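Local coordinates for carbohydrate kinase, pfkB family (Enterococcus faecalis, PDB 3KTN), which probably phosphorylates a sugar acid, as a putative 2-keto-3-deoxygluconate kinase of the ribokinase-like pfkB family, at residues A[125-130]-A[160-165]; A[224-229]-A[236-241]. One frame throughout, in Å; residues are numbered along the deposited sequence.

Both contacts belong to the large mixed sheet of the ribokinase-like fold and the segments that flank it. Contact 1 joins helix 123-127 and the turn from Leu127 to Val130 to the lead into strand 163-167. Contact 2 packs helix 218-233 on strand 237-245. Between those two strands in the sheet lies only strand 196-198. The centres of the contacts are about 23 Å apart, and contact 1 closes along the chain before contact 2 opens. One long, weak ion pair links them, with Lys163 NZ 3.5 Å from Glu236 OE1. Both lie away from the magnesium site at Asp274 and Ile276.

Contact 1. Residues A[125-130]-A[160-165]; sequences AFLAEV and YQKKVC
The C-terminal end of helix 144-159 meets helix 123-127 and the turn from Leu127 to Val130 here, where Tyr160 and Lys162 close on Leu127 and Val130. Leu127 CB sits over one face of the Tyr160 ring, displaced toward its rim. Leu127 CB lies 4.3 Å from the centroid of the Tyr160 ring, a CH-pi contact, and its nearest ring atom is Tyr160 CD2 at 4.0 Å. The Leu127 side chain also reaches Lys162, with Leu127 CD2 4.1 Å from Lys162 CG. Leu127 further packs on Leu153, Lys156 and Ala157 of helix 144-159.

Just past that helix, Gln161 has positive phi, in a Schellman motif. The chain thus turns from the helix into strand 163-167, a helix-to-strand step of the alternating alpha/beta fold. Lys162 stands between the two elements and points back at residues 127-130. These four residues form a type I beta turn, closed by a weak bond from Val130 N to Leu127 O at 3.3 Å.

The Lys162 chain is bent at chi2 (-59°) and then runs extended, which carries the ammonium to the turn. Lys162 NZ donates to Val130 O at 2.9 Å. The C=O...N angle is 154°, and the donor is tilted 23° from the carbonyl plane.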
loop_
_atom_site.group_PDB
_atom_site.type_symbol
_atom_site.label_atom_id
_atom_site.label_comp_id
_atom_site.label_asym_id
_atom_site.label_seq_id
_atom_site.Cartn_x
_atom_site.Cartn_y
_atom_site.Cartn_z
ATOM N N ALA A 125 9.280 43.174 11.181
ATOM C CA ALA A 125 9.148 42.325 12.359
ATOM C C ALA A 125 9.931 41.019 12.254
ATOM O O ALA A 125 10.499 40.549 13.244
ATOM C CB ALA A 125 7.679 42.025 12.613
ATOM N N PHE A 126 9.962 40.434 11.058
ATOM C CA PHE A 126 10.669 39.172 10.862
ATOM C C PHE A 126 12.171 39.354 10.969
ATOM O O PHE A 126 12.839 38.641 11.723
ATOM C CB PHE A 126 10.339 38.564 9.495
ATOM C CG PHE A 126 8.869 38.480 9.205
ATOM C CD1 PHE A 126 7.940 38.362 10.237
ATOM C CD2 PHE A 126 8.410 38.501 7.892
ATOM C CE1 PHE A 126 6.577 38.264 9.965
ATOM C CE2 PHE A 126 7.047 38.402 7.609
ATOM C CZ PHE A 126 6.129 38.285 8.650
ATOM N N LEU A 127 12.696 40.310 10.208
ATOM C CA LEU A 127 14.126 40.587 10.201
ATOM C C LEU A 127 14.669 40.826 11.606
ATOM O O LEU A 127 15.810 40.476 11.906
ATOM C CB LEU A 127 14.418 41.790 9.303
ATOM C CG LEU A 127 14.228 41.528 7.806
ATOM C CD1 LEU A 127 14.261 42.839 7.035
ATOM C CD2 LEU A 127 15.318 40.586 7.317
ATOM N N ALA A 128 13.841 41.402 12.471
ATOM C CA ALA A 128 14.243 41.687 13.845
ATOM C C ALA A 128 14.514 40.425 14.660
ATOM O O ALA A 128 15.142 40.487 15.716
ATOM C CB ALA A 128 13.173 42.527 14.536
ATOM N N GLU A 129 14.053 39.278 14.174
ATOM C CA GLU A 129 14.255 38.033 14.904
ATOM C C GLU A 129 15.151 37.005 14.222
ATOM O O GLU A 129 15.277 35.878 14.700
ATOM C CB GLU A 129 12.901 37.402 15.224
ATOM C CG GLU A 129 12.100 38.183 16.253
ATOM C CD GLU A 129 10.719 37.602 16.476
ATOM O OE1 GLU A 129 10.620 36.394 16.789
ATOM O OE2 GLU A 129 9.731 38.355 16.338
ATOM N N VAL A 130 15.779 37.388 13.116
ATOM C CA VAL A 130 16.662 36.472 12.397
ATOM C C VAL A 130 18.021 37.108 12.145
ATOM O O VAL A 130 18.139 38.332 12.104
ATOM C CB VAL A 130 16.058 36.056 11.035
ATOM C CG1 VAL A 130 14.728 35.355 11.251
ATOM C CG2 VAL A 130 15.885 37.275 10.143
ATOM N N TYR A 160 19.068 46.236 7.827
ATOM C CA TYR A 160 19.180 45.690 9.176
ATOM C C TYR A 160 20.512 44.979 9.361
ATOM O O TYR A 160 20.792 44.426 10.427
ATOM C CB TYR A 160 18.048 44.702 9.452
ATOM C CG TYR A 160 16.706 45.336 9.722
ATOM C CD1 TYR A 160 16.112 46.190 8.793
ATOM C CD2 TYR A 160 16.014 45.058 10.901
ATOM C CE1 TYR A 160 14.858 46.750 9.030
ATOM C CE2 TYR A 160 14.759 45.611 11.148
ATOM C CZ TYR A 160 14.187 46.455 10.210
ATOM O OH TYR A 160 12.945 46.999 10.451
ATOM N N GLN A 161 21.333 44.989 8.319
ATOM C CA GLN A 161 22.630 44.334 8.382
ATOM C C GLN A 161 22.493 42.833 8.627
ATOM O O GLN A 161 23.306 42.228 9.330
ATOM C CB GLN A 161 23.486 44.965 9.482
ATOM C CG GLN A 161 24.015 46.347 9.137
ATOM C CD GLN A 161 24.730 46.996 10.303
ATOM O OE1 GLN A 161 24.103 47.399 11.284
ATOM N NE2 GLN A 161 26.052 47.090 10.210
ATOM N N LYS A 162 21.454 42.238 8.051
ATOM C CA LYS A 162 21.222 40.804 8.186
ATOM C C LYS A 162 21.902 40.113 7.015
ATOM O O LYS A 162 21.894 40.631 5.896
ATOM C CB LYS A 162 19.723 40.490 8.158
ATOM C CG LYS A 162 18.921 41.151 9.268
ATOM C CD LYS A 162 19.430 40.738 10.637
ATOM C CE LYS A 162 18.627 41.395 11.743
ATOM N NZ LYS A 162 19.092 40.941 13.079
ATOM N N LYS A 163 22.491 38.951 7.267
ATOM C CA LYS A 163 23.163 38.208 6.208
ATOM C C LYS A 163 22.113 37.772 5.180
ATOM O O LYS A 163 21.020 37.334 5.544
ATOM C CB LYS A 163 23.875 36.990 6.796
ATOM C CG LYS A 163 25.003 36.461 5.934
ATOM C CD LYS A 163 26.125 37.485 5.796
ATOM C CE LYS A 163 26.724 37.853 7.146
ATOM N NZ LYS A 163 27.857 38.811 7.002
ATOM N N VAL A 164 22.444 37.907 3.899
ATOM C CA VAL A 164 21.521 37.554 2.829
ATOM C C VAL A 164 22.067 36.454 1.921
ATOM O O VAL A 164 23.190 36.549 1.420
ATOM C CB VAL A 164 21.184 38.796 1.973
ATOM C CG1 VAL A 164 20.177 38.439 0.894
ATOM C CG2 VAL A 164 20.636 39.904 2.863
ATOM N N CYS A 165 21.261 35.410 1.721
ATOM C CA CYS A 165 21.638 34.276 0.880
ATOM C C CYS A 165 20.690 34.210 -0.304
ATOM O O CYS A 165 19.519 34.554 -0.187
ATOM C CB CYS A 165 21.564 32.981 1.679
ATOM S SG CYS A 165 22.472 33.069 3.231
#

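Contact 2. Residues A[224-229]-A[236-241]; sequences ELIQRF and EWFAGT
Phe238 of strand 237-245 packs against Ile226 and Phe229, one helical turn apart on helix 218-233. Its CB leaves the strand toward the helix. With chi1 180°, CG anti to the backbone N, the ring lies between the strand and the helix surface. Phe238 CG lies 4.2 Å from Ile226 CG2. From there the two sides of the ring take different partners. On the CD2-CE2 side, Phe238 CD2 meets Ile226 CG2 at 3.5 Å, the closest approach of the contact. Next to it, Phe238 CE2 lies near both branches of Ile226, with Ile226 CG2 at 4.0 Å and Ile226 CD1 at 4.1 Å. On the CD1-CE1 side, Phe238 CD1 and CE1 are both 3.9 Å from Phe229 CE2.

The two phenylalanine rings make an offset edge-to-face pair. The edge of Phe229 is turned to the face of Phe238, with planes at 73° and centroids 5.7 Å apart. The offset brings one corner of Phe229, CE2, against the CD1-CE1 side of Phe238. Phe229 comes from the helix with CG anti to its own N (chi1 158°), and this sets its ring against Phe238.

All three touching residues are buried. Leu204 of helix 201-206 packs on Ile226 and Phe229, and Tyr257 of strand 250-257 touches Ile226 and Phe238. Farther round the helix, Arg228 NH1 forms a salt bridge with Glu224 OE1.

Helix 218-233 runs into strand 237-245 through a short connection, and the helix then lies back over the strand it leads to. Helix 278-291 packs on Trp237 and Ala239, the strand neighbours of Phe238. Such helix-on-sheet layering, with helices covering a central sheet, is characteristic of the alpha/beta/alpha sandwich of ribokinase-like enzymes.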
loop_
_atom_site.group_PDB
_atom_site.type_symbol
_atom_site.label_atom_id
_atom_site.label_comp_id
_atom_site.label_asym_id
_atom_site.label_seq_id
_atom_site.Cartn_x
_atom_site.Cartn_y
_atom_site.Cartn_z
ATOM N N GLU A 224 39.160 33.336 -12.307
ATOM C CA GLU A 224 39.163 34.747 -12.692
ATOM C C GLU A 224 37.742 35.239 -12.943
ATOM O O GLU A 224 37.350 36.301 -12.463
ATOM C CB GLU A 224 40.014 34.952 -13.956
ATOM C CG GLU A 224 40.346 36.408 -14.294
ATOM C CD GLU A 224 39.163 37.202 -14.834
ATOM O OE1 GLU A 224 38.470 36.709 -15.751
ATOM O OE2 GLU A 224 38.933 38.327 -14.349
ATOM N N LEU A 225 36.974 34.461 -13.695
ATOM C CA LEU A 225 35.598 34.825 -14.002
ATOM C C LEU A 225 34.716 34.929 -12.757
ATOM O O LEU A 225 33.975 35.900 -12.593
ATOM C CB LEU A 225 34.995 33.810 -14.974
ATOM C CG LEU A 225 33.484 33.885 -15.209
ATOM C CD1 LEU A 225 33.055 35.319 -15.442
ATOM C CD2 LEU A 225 33.119 33.022 -16.401
ATOM N N ILE A 226 34.809 33.938 -11.877
ATOM C CA ILE A 226 33.996 33.903 -10.665
ATOM C C ILE A 226 34.341 34.966 -9.628
ATOM O O ILE A 226 33.448 35.611 -9.076
ATOM C CB ILE A 226 34.064 32.501 -10.007
ATOM C CG1 ILE A 226 33.401 31.479 -10.928
ATOM C CG2 ILE A 226 33.383 32.517 -8.643
ATOM C CD1 ILE A 226 33.519 30.051 -10.460
ATOM N N GLN A 227 35.623 35.153 -9.347
ATOM C CA GLN A 227 36.006 36.156 -8.361
ATOM C C GLN A 227 35.773 37.564 -8.895
ATOM O O GLN A 227 35.696 38.522 -8.128
ATOM C CB GLN A 227 37.460 35.958 -7.938
ATOM C CG GLN A 227 37.688 34.607 -7.288
ATOM C CD GLN A 227 39.074 34.453 -6.714
ATOM O OE1 GLN A 227 40.071 34.648 -7.411
ATOM N NE2 GLN A 227 39.150 34.095 -5.437
ATOM N N ARG A 228 35.637 37.677 -10.213
ATOM C CA ARG A 228 35.381 38.959 -10.854
ATOM C C ARG A 228 33.908 39.277 -10.577
ATOM O O ARG A 228 33.562 40.380 -10.143
ATOM C CB ARG A 228 35.628 38.841 -12.361
ATOM C CG ARG A 228 36.042 40.133 -13.050
ATOM C CD ARG A 228 36.420 39.857 -14.503
ATOM N NE ARG A 228 35.246 39.659 -15.349
ATOM C CZ ARG A 228 35.236 38.936 -16.464
ATOM N NH1 ARG A 228 36.337 38.323 -16.875
ATOM N NH2 ARG A 228 34.124 38.839 -17.181
ATOM N N PHE A 229 33.049 38.292 -10.832
ATOM C CA PHE A 229 31.611 38.417 -10.595
ATOM C C PHE A 229 31.368 38.751 -9.127
ATOM O O PHE A 229 30.533 39.591 -8.799
ATOM C CB PHE A 229 30.916 37.095 -10.961
ATOM C CG PHE A 229 29.570 36.900 -10.305
ATOM C CD1 PHE A 229 28.462 37.634 -10.713
ATOM C CD2 PHE A 229 29.419 35.977 -9.272
ATOM C CE1 PHE A 229 27.219 37.452 -10.104
ATOM C CE2 PHE A 229 28.183 35.785 -8.655
ATOM C CZ PHE A 229 27.080 36.524 -9.072
ATOM N N GLU A 236 30.368 37.628 -0.451
ATOM C CA GLU A 236 31.254 37.018 0.530
ATOM C C GLU A 236 31.578 35.563 0.171
ATOM O O GLU A 236 32.738 35.142 0.241
ATOM C CB GLU A 236 30.607 37.090 1.915
ATOM C CG GLU A 236 31.446 36.522 3.031
ATOM C CD GLU A 236 30.778 36.685 4.372
ATOM O OE1 GLU A 236 29.662 37.244 4.408
ATOM O OE2 GLU A 236 31.363 36.261 5.392
ATOM N N TRP A 237 30.553 34.805 -0.224
ATOM C CA TRP A 237 30.714 33.393 -0.592
ATOM C C TRP A 237 29.925 33.033 -1.844
ATOM O O TRP A 237 28.792 33.473 -2.021
ATOM C CB TRP A 237 30.231 32.479 0.545
ATOM C CG TRP A 237 31.241 32.133 1.604
ATOM C CD1 TRP A 237 32.397 32.795 1.886
ATOM C CD2 TRP A 237 31.138 31.077 2.571
ATOM N NE1 TRP A 237 33.020 32.225 2.972
ATOM C CE2 TRP A 237 32.265 31.168 3.415
ATOM C CE3 TRP A 237 30.196 30.064 2.814
ATOM C CZ2 TRP A 237 32.486 30.285 4.480
ATOM C CZ3 TRP A 237 30.412 29.183 3.876
ATOM C CH2 TRP A 237 31.548 29.304 4.696
ATOM N N PHE A 238 30.537 32.239 -2.716
ATOM C CA PHE A 238 29.885 31.764 -3.932
ATOM C C PHE A 238 30.127 30.260 -3.922
ATOM O O PHE A 238 31.274 29.820 -3.843
ATOM C CB PHE A 238 30.517 32.368 -5.186
ATOM C CG PHE A 238 29.875 31.900 -6.468
ATOM C CD1 PHE A 238 28.616 32.361 -6.842
ATOM C CD2 PHE A 238 30.519 30.983 -7.294
ATOM C CE1 PHE A 238 28.009 31.917 -8.027
ATOM C CE2 PHE A 238 29.924 30.536 -8.473
ATOM C CZ PHE A 238 28.665 31.004 -8.839
ATOM N N ALA A 239 29.062 29.467 -3.991
ATOM C CA ALA A 239 29.232 28.018 -3.959
ATOM C C ALA A 239 28.294 27.266 -4.891
ATOM O O ALA A 239 27.234 27.760 -5.272
ATOM C CB ALA A 239 29.075 27.511 -2.530
ATOM N N GLY A 240 28.711 26.060 -5.257
ATOM C CA GLY A 240 27.930 25.231 -6.149
ATOM C C GLY A 240 28.584 23.873 -6.286
ATOM O O GLY A 240 29.547 23.564 -5.582
ATOM N N THR A 241 28.063 23.057 -7.193
ATOM C CA THR A 241 28.604 21.724 -7.403
ATOM C C THR A 241 28.739 21.416 -8.876
ATOM O O THR A 241 28.063 21.999 -9.719
ATOM C CB THR A 241 27.694 20.634 -6.810
ATOM O OG1 THR A 241 26.432 20.655 -7.488
ATOM C CG2 THR A 241 27.481 20.857 -5.325
#